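Local coordinates for putative exported protein (Bacteroides fragilis, PDB 4RAA), which is of unknown function but folds as a six-bladed beta-propeller of the YWTD superfamily and is probably exported, perhaps as a lipoprotein, at residues Y100-D105 with D109-Y114; F267-K272 with K276-Y281; K294-Q299 with G303-F308. All blocks are in the same frame, centred on the assembly; numbering follows the deposited sequence.

Overall arrangement
All three contacts lie in one six-bladed beta-propeller and follow one another along the chain without overlap. Strands 85-94, 100-105, 110-115 and 121-126 run antiparallel in that order, and interaction 1 is their middle pair. Interaction 2 pairs strands 265-272 and 275-282, the two middle strands of a four-stranded antiparallel sheet on the opposite side of the chain's centre; the centres of the two contacts lie about 31 Å apart. Interaction 3, between helix 293-299 and the loop after it, is about 12 Å from interaction 2 between centres and touches it: Phe296 and Phe308 pack on Ile278, and Lys276 NZ probably hydrogen-bonds Asn306 O. Interactions 2 and 3 thus form one continuous packed region, while interaction 1 is a separate piece of the ring.

Interaction 1: residues Y100-D105 with D109-Y114; sequences YIAAID and DKVLYY
Tyr113 turns the edge of its ring toward the face of Tyr100, a T-shaped pair on one side of the antiparallel beta hairpin that 100-105 and 109-114 form within a propeller sheet. The ring planes stand at 66° with centroids 5.1 Å apart, and Tyr113 CD2 comes 3.5 Å from Tyr100 CD1. With its chi1 of 69°, Tyr100 sets CG between its own backbone N and carbonyl carbon; the two side chains lie side by side, pointing the same way, with the rings turned steeply against each other. Ala102 CB fills in beside the pair, 3.7 Å from Tyr113 CE2, and Ile104 and Val111 continue this face to Trp144 of strand 142-145.

Six backbone hydrogen bonds join the strands, two in each of the hydrogen-bonded pairs Ile101-Tyr114, Ala103-Leu112 and Asp105-Lys110. The middle pairs are buried and closely packed, Leu112 N bonding to Ala103 O at 2.8 Å. The turn is the solvent side. There Lys110 N bonds to Asp105 O at 3.2 Å, and Asp109, exposed and with its CB directed away from the other strand, has a positive phi and shares Asp105 with Lys110 in a G1 beta bulge.

Beside the bulge, Asp105 and Lys110 run alongside each other, yet their charged ends have separate partners. Lys110 NZ forms a salt bridge with Glu124, whereas Asp105 accepts backbone N-H groups of Ile87, Leu88 and Ala107. Between the two side chains, the nearest approach to the carboxylate is made by carbon, Lys110 CE lying 3.8 Å from Asp105 OD2.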
# COMPACT_ATOMS: atom_id res chain seq x y z
N TYR A 100 8.13 11.46 5.11
CA TYR A 100 6.72 11.55 4.75
C TYR A 100 5.76 11.96 5.83
O TYR A 100 6.05 11.81 7.02
CB TYR A 100 6.25 10.19 4.21
CG TYR A 100 6.15 9.03 5.21
CD1 TYR A 100 5.01 8.87 6.03
CD2 TYR A 100 7.17 8.05 5.30
CE1 TYR A 100 4.90 7.80 6.92
CE2 TYR A 100 7.06 6.97 6.19
CZ TYR A 100 5.92 6.85 6.99
OH TYR A 100 5.79 5.80 7.89
N ILE A 101 4.59 12.43 5.39
CA ILE A 101 3.44 12.78 6.23
C ILE A 101 2.32 11.82 5.78
O ILE A 101 1.90 11.86 4.62
CB ILE A 101 2.99 14.25 6.06
CG1 ILE A 101 4.09 15.20 6.52
CG2 ILE A 101 1.70 14.50 6.86
CD1 ILE A 101 3.92 16.60 5.98
N ALA A 102 1.84 10.99 6.70
CA ALA A 102 0.83 9.97 6.43
C ALA A 102 -0.48 10.34 7.09
O ALA A 102 -0.56 10.33 8.32
CB ALA A 102 1.31 8.62 6.95
N ALA A 103 -1.49 10.68 6.29
CA ALA A 103 -2.83 11.03 6.79
C ALA A 103 -3.78 9.84 6.61
O ALA A 103 -3.74 9.14 5.58
CB ALA A 103 -3.35 12.24 6.05
N ILE A 104 -4.64 9.62 7.62
CA ILE A 104 -5.62 8.53 7.68
C ILE A 104 -7.03 9.03 7.32
O ILE A 104 -7.62 9.80 8.08
CB ILE A 104 -5.66 7.87 9.08
CG1 ILE A 104 -4.29 7.28 9.43
CG2 ILE A 104 -6.75 6.78 9.16
CD1 ILE A 104 -4.17 6.76 10.85
N ASP A 105 -7.56 8.53 6.20
CA ASP A 105 -8.90 8.84 5.72
C ASP A 105 -9.84 7.70 6.14
O ASP A 105 -9.83 6.63 5.51
CB ASP A 105 -8.86 9.02 4.18
CG ASP A 105 -10.20 9.47 3.59
OD1 ASP A 105 -11.18 9.72 4.32
OD2 ASP A 105 -10.26 9.61 2.35
N ASP A 109 -11.29 4.45 3.81
CA ASP A 109 -10.48 3.31 4.31
C ASP A 109 -9.10 3.22 3.67
O ASP A 109 -8.71 2.17 3.15
CB ASP A 109 -11.27 1.99 4.17
CG ASP A 109 -12.43 1.91 5.13
OD1 ASP A 109 -12.15 1.78 6.35
OD2 ASP A 109 -13.59 1.95 4.68
N LYS A 110 -8.40 4.36 3.70
CA LYS A 110 -7.04 4.45 3.15
C LYS A 110 -6.12 5.40 3.93
O LYS A 110 -6.58 6.22 4.72
CB LYS A 110 -7.08 4.84 1.67
CG LYS A 110 -7.86 6.11 1.35
CD LYS A 110 -7.57 6.56 -0.08
CE LYS A 110 -8.36 7.81 -0.44
NZ LYS A 110 -7.98 8.40 -1.76
N VAL A 111 -4.83 5.21 3.70
CA VAL A 111 -3.74 5.99 4.28
C VAL A 111 -3.10 6.70 3.10
O VAL A 111 -2.76 6.04 2.12
CB VAL A 111 -2.66 5.07 4.91
CG1 VAL A 111 -1.59 5.89 5.61
CG2 VAL A 111 -3.29 4.10 5.89
N LEU A 112 -2.91 8.01 3.19
CA LEU A 112 -2.27 8.78 2.10
C LEU A 112 -0.94 9.32 2.58
O LEU A 112 -0.88 9.95 3.64
CB LEU A 112 -3.17 9.90 1.59
CG LEU A 112 -4.58 9.42 1.16
CD1 LEU A 112 -5.59 9.59 2.29
CD2 LEU A 112 -5.06 10.16 -0.07
N TYR A 113 0.11 9.05 1.80
CA TYR A 113 1.48 9.47 2.10
C TYR A 113 1.84 10.65 1.21
O TYR A 113 1.71 10.57 -0.01
CB TYR A 113 2.46 8.31 1.88
CG TYR A 113 2.22 7.15 2.82
CD1 TYR A 113 1.17 6.24 2.59
CD2 TYR A 113 3.01 6.96 3.95
CE1 TYR A 113 0.94 5.17 3.46
CE2 TYR A 113 2.79 5.90 4.84
CZ TYR A 113 1.75 5.01 4.59
OH TYR A 113 1.52 3.97 5.45
N TYR A 114 2.25 11.75 1.84
CA TYR A 114 2.73 12.96 1.18
C TYR A 114 4.18 13.21 1.60
O TYR A 114 4.64 12.68 2.62
CB TYR A 114 1.86 14.15 1.58
CG TYR A 114 0.39 14.01 1.23
CD1 TYR A 114 -0.09 14.42 -0.02
CD2 TYR A 114 -0.52 13.47 2.14
CE1 TYR A 114 -1.45 14.30 -0.34
CE2 TYR A 114 -1.87 13.35 1.82
CZ TYR A 114 -2.33 13.76 0.59
OH TYR A 114 -3.65 13.63 0.30

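Interaction 2: residues F267-K272 with K276-Y281; sequences FVCYMK and KYIGLY
Ile278 places its CD1 methyl between Phe267 CD2, at 3.7 Å, and Cys269 SG, at 3.9 Å, in the apolar part of this antiparallel hairpin. Its CG1 branch is anti to the backbone N (chi1 -178°), which carries CD1 there. One methyl group therefore bridges two residues that follow each other on this face of the partner strand. At the end away from the turn, Leu280 extends the same face, setting CD2 squarely over the ring of Phe267, 3.6 Å from the centroid and only 4° off the ring normal, a CH-pi contact.

On the reverse face, with Val268, two tyrosines meet. Tyr277 lays CB over one face of the Tyr270 ring, 3.4 Å from Tyr270 CZ and displaced toward the rim. The two ring planes are within 14° of parallel, but centroids 5.5 Å apart show that they barely overlap, so the CH-pi contact of CB carries the packing here. Beside Gly279, the Tyr270 ring brings CE1 4.3 Å from Gly279 N.

Four backbone hydrogen bonds fix the register, two between Val268 and Gly279 and two between Tyr270 and Tyr277. Toward the turn the character becomes more polar. Lys272 bends at chi3, bringing CE 3.7 Å from Tyr277 OH, while its own carbonyl O meets the edge of the Tyr277 ring. Tyr270 OH reaches Asn290 and Lys276 NZ reaches the carbonyl of Asn306, both by hydrogen bonds.

Strand 254-261 flanks 267-272, and strand 287-292 flanks 276-281, making these the inner pair of a four-stranded propeller sheet. Helix 293-299 covers the apolar face, with Ile293 and Phe296 against Ile278, while His317 of strand 316-321 stacks on Phe267.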
# COMPACT_ATOMS: atom_id res chain seq x y z
N PHE A 267 -1.81 18.47 31.05
CA PHE A 267 -3.19 19.00 31.13
C PHE A 267 -4.17 17.87 30.90
O PHE A 267 -3.97 17.05 29.99
CB PHE A 267 -3.43 20.08 30.07
CG PHE A 267 -2.83 21.43 30.36
CD1 PHE A 267 -1.70 21.62 31.17
CD2 PHE A 267 -3.36 22.55 29.71
CE1 PHE A 267 -1.18 22.89 31.38
CE2 PHE A 267 -2.83 23.82 29.91
CZ PHE A 267 -1.74 23.99 30.75
N VAL A 268 -5.25 17.86 31.69
CA VAL A 268 -6.29 16.83 31.60
C VAL A 268 -7.66 17.50 31.51
O VAL A 268 -8.18 17.99 32.51
CB VAL A 268 -6.27 15.88 32.83
CG1 VAL A 268 -7.13 14.65 32.56
CG2 VAL A 268 -4.84 15.45 33.18
N CYS A 269 -8.24 17.57 30.31
CA CYS A 269 -9.61 18.08 30.15
C CYS A 269 -10.51 16.89 30.36
O CYS A 269 -10.16 15.78 29.97
CB CYS A 269 -9.87 18.67 28.78
SG CYS A 269 -8.85 20.11 28.46
N TYR A 270 -11.65 17.13 31.01
CA TYR A 270 -12.64 16.09 31.27
C TYR A 270 -14.05 16.65 31.49
O TYR A 270 -14.23 17.86 31.61
CB TYR A 270 -12.20 15.20 32.44
CG TYR A 270 -12.08 15.88 33.79
CD1 TYR A 270 -10.90 16.51 34.18
CD2 TYR A 270 -13.15 15.87 34.69
CE1 TYR A 270 -10.79 17.14 35.42
CE2 TYR A 270 -13.06 16.49 35.94
CZ TYR A 270 -11.87 17.12 36.31
OH TYR A 270 -11.78 17.72 37.54
N MSE A 271 -15.04 15.75 31.53
CA MSE A 271 -16.44 16.11 31.73
C MSE A 271 -17.02 15.37 32.91
O MSE A 271 -16.69 14.20 33.15
CB MSE A 271 -17.18 15.80 30.45
CG MSE A 271 -16.78 16.78 29.35
SE MSE A 271 -18.42 17.36 28.45
CE MSE A 271 -17.68 17.10 26.63
N LYS A 272 -17.89 16.06 33.66
CA LYS A 272 -18.50 15.53 34.88
C LYS A 272 -19.76 16.33 35.18
O LYS A 272 -19.71 17.57 35.13
CB LYS A 272 -17.53 15.66 36.06
CG LYS A 272 -17.99 15.03 37.37
CD LYS A 272 -17.17 15.47 38.59
CE LYS A 272 -17.43 16.91 39.02
NZ LYS A 272 -16.77 17.22 40.32
N LYS A 276 -17.57 21.05 31.83
CA LYS A 276 -16.16 20.86 31.43
C LYS A 276 -15.18 21.36 32.50
O LYS A 276 -15.32 22.48 32.98
CB LYS A 276 -15.86 21.62 30.13
CG LYS A 276 -16.71 21.23 28.93
CD LYS A 276 -16.50 22.20 27.78
CE LYS A 276 -17.40 21.87 26.61
NZ LYS A 276 -17.21 22.81 25.47
N TYR A 277 -14.19 20.54 32.82
CA TYR A 277 -13.14 20.86 33.80
C TYR A 277 -11.76 20.68 33.19
O TYR A 277 -11.61 20.02 32.16
CB TYR A 277 -13.24 19.92 35.02
CG TYR A 277 -14.52 20.06 35.79
CD1 TYR A 277 -15.65 19.33 35.42
CD2 TYR A 277 -14.62 20.92 36.89
CE1 TYR A 277 -16.85 19.45 36.11
CE2 TYR A 277 -15.82 21.05 37.60
CZ TYR A 277 -16.93 20.31 37.20
OH TYR A 277 -18.12 20.41 37.87
N ILE A 278 -10.75 21.28 33.82
CA ILE A 278 -9.35 21.10 33.41
C ILE A 278 -8.41 21.03 34.62
O ILE A 278 -8.39 21.92 35.47
CB ILE A 278 -8.86 22.15 32.39
CG1 ILE A 278 -7.41 21.83 31.99
CG2 ILE A 278 -9.00 23.58 32.92
CD1 ILE A 278 -6.92 22.58 30.77
N GLY A 279 -7.63 19.95 34.63
CA GLY A 279 -6.64 19.67 35.66
C GLY A 279 -5.26 19.92 35.09
O GLY A 279 -4.90 19.33 34.06
N LEU A 280 -4.49 20.79 35.75
CA LEU A 280 -3.13 21.14 35.35
C LEU A 280 -2.21 20.43 36.34
O LEU A 280 -2.49 20.48 37.53
CB LEU A 280 -2.93 22.66 35.45
CG LEU A 280 -4.06 23.56 34.93
CD1 LEU A 280 -3.81 25.04 35.21
CD2 LEU A 280 -4.29 23.34 33.45
N TYR A 281 -1.17 19.75 35.85
CA TYR A 281 -0.16 19.11 36.71
C TYR A 281 1.22 19.68 36.37
O TYR A 281 1.61 19.63 35.20
CB TYR A 281 -0.18 17.59 36.55
CG TYR A 281 0.93 16.87 37.31
CD1 TYR A 281 0.97 16.88 38.71
CD2 TYR A 281 1.94 16.17 36.63
CE1 TYR A 281 1.99 16.22 39.41
CE2 TYR A 281 2.96 15.53 37.33
CZ TYR A 281 2.97 15.55 38.71
OH TYR A 281 3.98 14.91 39.38

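Interaction 3: residues K294-Q299 with G303-F308; sequences KIFQDQ and GELNYF
Phe296 meets the CD1 methyl of Leu305 edge-on, the methyl lying in the ring plane 3.9 Å from Phe296 CD2. With chi1 at -169°, the ring extends from helix 293-299 toward the following loop, where Phe296 CE2 also approaches Phe308 CZ at 4.3 Å. The same ring packs against Ile278 and Leu280 of strand 275-282, and Leu305 and Phe308 rest on Ala319 of strand 316-321; the helix and its returning loop thus join parts of two propeller sheets.

The next residue, Gln297, supplies the polar link. Its chain is extended beyond CG, and OE1 accepts the backbone N-H of Leu305 at 2.8 Å. The bond is weak, since the N-H...O angle is only 123°. Gln297 CD meanwhile lies 3.4 Å from Gly303 O, beside the backbone of the loop. Gly303 has a positive phi of 67°, a conformation that favours glycine.

Asp298 OD1 hydrogen-bonds Tyr334 OH. The chemistry implies a mixed contact: Gln297 gives the broadest cover and one weak bond, while Phe296, Leu305 and Phe308 add apolar packing.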
# COMPACT_ATOMS: atom_id res chain seq x y z
N LYS A 294 -15.43 27.23 32.89
CA LYS A 294 -16.11 28.55 33.06
C LYS A 294 -15.26 29.53 33.90
O LYS A 294 -15.21 30.72 33.60
CB LYS A 294 -17.53 28.43 33.67
CG LYS A 294 -18.66 28.22 32.67
CD LYS A 294 -18.63 26.86 31.99
CE LYS A 294 -19.72 26.75 30.92
NZ LYS A 294 -21.09 26.97 31.45
N ILE A 295 -14.62 29.00 34.94
CA ILE A 295 -13.76 29.79 35.83
C ILE A 295 -12.40 30.02 35.14
O ILE A 295 -11.92 31.15 35.11
CB ILE A 295 -13.63 29.14 37.24
CG1 ILE A 295 -14.91 29.36 38.08
CG2 ILE A 295 -12.44 29.70 38.03
CD1 ILE A 295 -16.18 28.70 37.57
N PHE A 296 -11.81 28.94 34.59
CA PHE A 296 -10.50 28.96 33.90
C PHE A 296 -10.37 30.03 32.81
O PHE A 296 -9.41 30.79 32.79
CB PHE A 296 -10.22 27.57 33.28
CG PHE A 296 -8.81 27.36 32.78
CD1 PHE A 296 -7.76 27.14 33.67
CD2 PHE A 296 -8.54 27.32 31.41
CE1 PHE A 296 -6.46 26.93 33.20
CE2 PHE A 296 -7.24 27.09 30.94
CZ PHE A 296 -6.20 26.90 31.84
N GLN A 297 -11.35 30.08 31.91
CA GLN A 297 -11.35 31.05 30.79
C GLN A 297 -11.52 32.53 31.23
O GLN A 297 -10.94 33.42 30.60
CB GLN A 297 -12.38 30.66 29.73
CG GLN A 297 -13.82 30.87 30.15
CD GLN A 297 -14.83 30.09 29.33
OE1 GLN A 297 -14.49 29.41 28.35
NE2 GLN A 297 -16.09 30.17 29.74
N ASP A 298 -12.33 32.77 32.26
CA ASP A 298 -12.48 34.13 32.84
C ASP A 298 -11.22 34.58 33.61
O ASP A 298 -10.85 35.75 33.54
CB ASP A 298 -13.77 34.25 33.69
CG ASP A 298 -15.06 34.33 32.84
OD1 ASP A 298 -15.02 34.19 31.59
OD2 ASP A 298 -16.14 34.55 33.43
N GLN A 299 -10.55 33.65 34.30
CA GLN A 299 -9.28 33.95 35.01
C GLN A 299 -8.13 34.34 34.07
O GLN A 299 -7.32 35.19 34.42
CB GLN A 299 -8.84 32.78 35.90
CG GLN A 299 -9.62 32.65 37.20
CD GLN A 299 -9.10 31.55 38.12
OE1 GLN A 299 -8.15 30.83 37.80
NE2 GLN A 299 -9.73 31.41 39.28
N GLY A 303 -12.45 34.87 27.28
CA GLY A 303 -13.86 34.71 26.88
C GLY A 303 -14.48 33.32 26.82
O GLY A 303 -15.30 32.98 27.67
N GLU A 304 -14.13 32.57 25.77
CA GLU A 304 -14.59 31.19 25.50
C GLU A 304 -13.41 30.28 25.26
O GLU A 304 -12.49 30.65 24.54
CB GLU A 304 -15.41 31.07 24.23
CG GLU A 304 -16.91 31.29 24.34
CD GLU A 304 -17.63 30.95 23.04
OE1 GLU A 304 -16.98 30.77 21.97
OE2 GLU A 304 -18.88 30.87 23.06
N LEU A 305 -13.49 29.07 25.79
CA LEU A 305 -12.47 28.05 25.58
C LEU A 305 -13.26 26.74 25.43
O LEU A 305 -13.47 26.00 26.38
CB LEU A 305 -11.48 28.08 26.76
CG LEU A 305 -10.06 27.65 26.41
CD1 LEU A 305 -9.15 27.94 27.60
CD2 LEU A 305 -9.98 26.18 26.01
N ASN A 306 -13.76 26.53 24.21
CA ASN A 306 -14.61 25.36 23.90
C ASN A 306 -13.88 24.03 23.93
O ASN A 306 -14.46 23.03 24.36
CB ASN A 306 -15.33 25.54 22.54
CG ASN A 306 -16.33 26.69 22.54
OD1 ASN A 306 -16.71 27.23 23.59
ND2 ASN A 306 -16.79 27.07 21.35
N TYR A 307 -12.63 24.02 23.48
CA TYR A 307 -11.83 22.80 23.45
C TYR A 307 -10.34 23.07 23.27
O TYR A 307 -9.94 24.12 22.75
CB TYR A 307 -12.31 21.88 22.31
CG TYR A 307 -12.15 22.47 20.91
CD1 TYR A 307 -13.06 23.43 20.41
CD2 TYR A 307 -11.09 22.08 20.08
CE1 TYR A 307 -12.90 23.97 19.14
CE2 TYR A 307 -10.93 22.61 18.81
CZ TYR A 307 -11.83 23.55 18.33
OH TYR A 307 -11.65 24.07 17.06
N PHE A 308 -9.54 22.10 23.70
CA PHE A 308 -8.09 22.12 23.50
C PHE A 308 -7.79 21.25 22.28
O PHE A 308 -8.29 20.12 22.19
CB PHE A 308 -7.33 21.62 24.74
CG PHE A 308 -6.94 22.72 25.68
CD1 PHE A 308 -7.80 23.12 26.71
CD2 PHE A 308 -5.72 23.38 25.53
CE1 PHE A 308 -7.43 24.15 27.58
CE2 PHE A 308 -5.35 24.40 26.39
CZ PHE A 308 -6.21 24.79 27.41